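Local coordinates for acyl-CoA N-acyltransferases (NAT) superfamily protein (Arabidopsis thaliana, PDB 6TH0) that probably transfers the acetyl group of acetyl-CoA to the N-terminal methionine of transmembrane proteins and to protein lysines, at residues E17-I22 with E34-V39. Sequence-based numbering, arbitrary orientation.
Sequences ERLEQI and EFFQNV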
loop_
_atom_site.group_PDB
_atom_site.type_symbol
_atom_site.label_atom_id
_atom_site.label_comp_id
_atom_site.label_asym_id
_atom_site.label_seq_id
_atom_site.Cartn_x
_atom_site.Cartn_y
_atom_site.Cartn_z
ATOM N N GLU A 17 14.961 9.366 -5.420
ATOM C CA GLU A 17 14.516 10.606 -6.064
ATOM C C GLU A 17 13.191 10.414 -6.783
ATOM O O GLU A 17 12.245 11.187 -6.589
ATOM C CB GLU A 17 15.576 11.107 -7.043
ATOM C CG GLU A 17 15.355 12.537 -7.505
ATOM C CD GLU A 17 16.261 12.920 -8.664
ATOM O OE1 GLU A 17 17.365 12.341 -8.773
ATOM O OE2 GLU A 17 15.864 13.790 -9.469
ATOM N N ARG A 18 13.100 9.379 -7.619
ATOM C CA ARG A 18 11.862 9.141 -8.356
ATOM C C ARG A 18 10.701 8.857 -7.411
ATOM O O ARG A 18 9.594 9.370 -7.604
ATOM C CB ARG A 18 12.057 7.991 -9.344
ATOM C CG ARG A 18 10.768 7.469 -9.973
ATOM C CD ARG A 18 10.175 8.475 -10.958
ATOM N NE ARG A 18 9.204 7.809 -11.823
ATOM C CZ ARG A 18 8.394 8.445 -12.668
ATOM N NH1 ARG A 18 8.441 9.765 -12.761
ATOM N NH2 ARG A 18 7.550 7.759 -13.423
ATOM N N LEU A 19 10.937 8.052 -6.374
ATOM C CA LEU A 19 9.882 7.717 -5.427
ATOM C C LEU A 19 9.330 8.960 -4.751
ATOM O O LEU A 19 8.103 9.121 -4.636
ATOM C CB LEU A 19 10.409 6.736 -4.371
ATOM C CG LEU A 19 9.361 6.093 -3.456
ATOM C CD1 LEU A 19 8.385 5.169 -4.187
ATOM C CD2 LEU A 19 10.046 5.388 -2.274
ATOM N N GLU A 20 10.213 9.844 -4.283
ATOM C CA GLU A 20 9.738 11.052 -3.623
ATOM C C GLU A 20 8.953 11.900 -4.602
ATOM O O GLU A 20 7.873 12.404 -4.282
ATOM C CB GLU A 20 10.894 11.875 -3.065
ATOM C CG GLU A 20 11.557 11.339 -1.811
ATOM C CD GLU A 20 12.666 12.263 -1.341
ATOM O OE1 GLU A 20 13.573 12.560 -2.151
ATOM O OE2 GLU A 20 12.621 12.710 -0.175
ATOM N N GLN A 21 9.468 12.016 -5.820
ATOM C CA GLN A 21 8.860 12.893 -6.816
ATOM C C GLN A 21 7.462 12.413 -7.202
ATOM O O GLN A 21 6.518 13.209 -7.255
ATOM C CB GLN A 21 9.794 12.963 -8.021
ATOM C CG GLN A 21 9.229 13.569 -9.281
ATOM C CD GLN A 21 9.615 12.748 -10.496
ATOM O OE1 GLN A 21 8.857 11.882 -10.937
ATOM N NE2 GLN A 21 10.806 12.994 -11.027
ATOM N N ILE A 22 7.309 11.113 -7.469
ATOM C CA ILE A 22 6.009 10.574 -7.861
ATOM C C ILE A 22 5.002 10.685 -6.716
ATOM O O ILE A 22 3.819 10.957 -6.947
ATOM C CB ILE A 22 6.151 9.131 -8.376
ATOM C CG1 ILE A 22 4.880 8.725 -9.141
ATOM C CG2 ILE A 22 6.414 8.156 -7.211
ATOM C CD1 ILE A 22 5.043 7.467 -9.970
ATOM N N GLU A 34 12.102 11.759 5.617
ATOM C CA GLU A 34 12.480 10.576 6.383
ATOM C C GLU A 34 11.660 9.362 5.972
ATOM O O GLU A 34 12.168 8.235 5.954
ATOM C CB GLU A 34 12.318 10.833 7.883
ATOM C CG GLU A 34 13.406 11.668 8.519
ATOM C CD GLU A 34 14.772 11.009 8.427
ATOM O OE1 GLU A 34 14.887 9.957 7.763
ATOM O OE2 GLU A 34 15.730 11.530 9.039
ATOM N N PHE A 35 10.386 9.563 5.639
ATOM C CA PHE A 35 9.573 8.419 5.252
ATOM C C PHE A 35 10.169 7.715 4.040
ATOM O O PHE A 35 10.198 6.483 3.973
ATOM C CB PHE A 35 8.139 8.861 4.973
ATOM C CG PHE A 35 7.311 7.810 4.309
ATOM C CD1 PHE A 35 6.817 6.746 5.054
ATOM C CD2 PHE A 35 6.989 7.898 2.964
ATOM C CE1 PHE A 35 6.036 5.766 4.466
ATOM C CE2 PHE A 35 6.192 6.925 2.352
ATOM C CZ PHE A 35 5.718 5.847 3.116
ATOM N N PHE A 36 10.638 8.478 3.058
ATOM C CA PHE A 36 11.144 7.836 1.854
ATOM C C PHE A 36 12.480 7.154 2.088
ATOM O O PHE A 36 12.782 6.167 1.406
ATOM C CB PHE A 36 11.180 8.851 0.720
ATOM C CG PHE A 36 9.814 9.341 0.370
ATOM C CD1 PHE A 36 8.955 8.544 -0.372
ATOM C CD2 PHE A 36 9.365 10.566 0.829
ATOM C CE1 PHE A 36 7.680 8.962 -0.664
ATOM C CE2 PHE A 36 8.086 11.002 0.523
ATOM C CZ PHE A 36 7.240 10.192 -0.222
ATOM N N GLN A 37 13.294 7.664 3.021
ATOM C CA GLN A 37 14.490 6.940 3.427
ATOM C C GLN A 37 14.109 5.605 4.053
ATOM O O GLN A 37 14.760 4.581 3.814
ATOM C CB GLN A 37 15.319 7.765 4.420
ATOM C CG GLN A 37 16.118 8.923 3.836
ATOM C CD GLN A 37 17.220 8.468 2.892
ATOM O OE1 GLN A 37 17.766 7.375 3.032
ATOM N NE2 GLN A 37 17.574 9.327 1.943
ATOM N N ASN A 38 13.097 5.618 4.919
ATOM C CA ASN A 38 12.606 4.380 5.517
ATOM C C ASN A 38 12.180 3.389 4.440
ATOM O O ASN A 38 12.547 2.210 4.486
ATOM C CB ASN A 38 11.449 4.713 6.458
ATOM C CG ASN A 38 10.910 3.505 7.223
ATOM O OD1 ASN A 38 11.394 2.363 7.106
ATOM N ND2 ASN A 38 9.930 3.779 8.077
ATOM N N VAL A 39 11.460 3.862 3.429
ATOM C CA VAL A 39 10.955 2.969 2.388
ATOM C C VAL A 39 12.115 2.295 1.661
ATOM O O VAL A 39 12.177 1.065 1.563
ATOM C CB VAL A 39 10.058 3.741 1.402
ATOM C CG1 VAL A 39 9.727 2.880 0.191
ATOM C CG2 VAL A 39 8.770 4.218 2.070
#
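F36 lies with one ring face against the backbone of E20. The contact is a CH-pi interaction: E20 CA stands 4.1 Å from the centroid of the F36 ring, almost straight over its centre. E20 CG reaches the root of the same ring and touches F36 CG at 3.4 Å. The E20 chain then runs on extended, and its carboxylate plane is turned 65° from the ring. F35 CD2 sits over the centre of the opposite face of F36, so the ring is held between the two.

The remaining contacts are apolar. L19 CD2 meets the edge of F36 in the ring plane, 3.8 Å from F36 CD1. The same methyl packs against V39 CG1 at 3.5 Å. L19 has CG anti to its own N (chi1 -169°), which directs the branch to the other helix. An alanine in place of F36 would remove the ring and is likely to leave a gap between E20, L19 and F35.

The segments belong to helices 16-26 and 33-41, the pair that connects the first two strands of the GNAT fold, 6-10 and 45-52. Their local axes approach to 10.2 Å at 132°, nearer antiparallel than parallel. H23 of the first helix adds an edge-to-face contact to F36. V39 rests on strands 45-52 and 63-73, and I22 touches strand 63-73, so the helix pair packs against the central sheet, with the side chain of L19 about 12 Å from the bound acetyl-CoA.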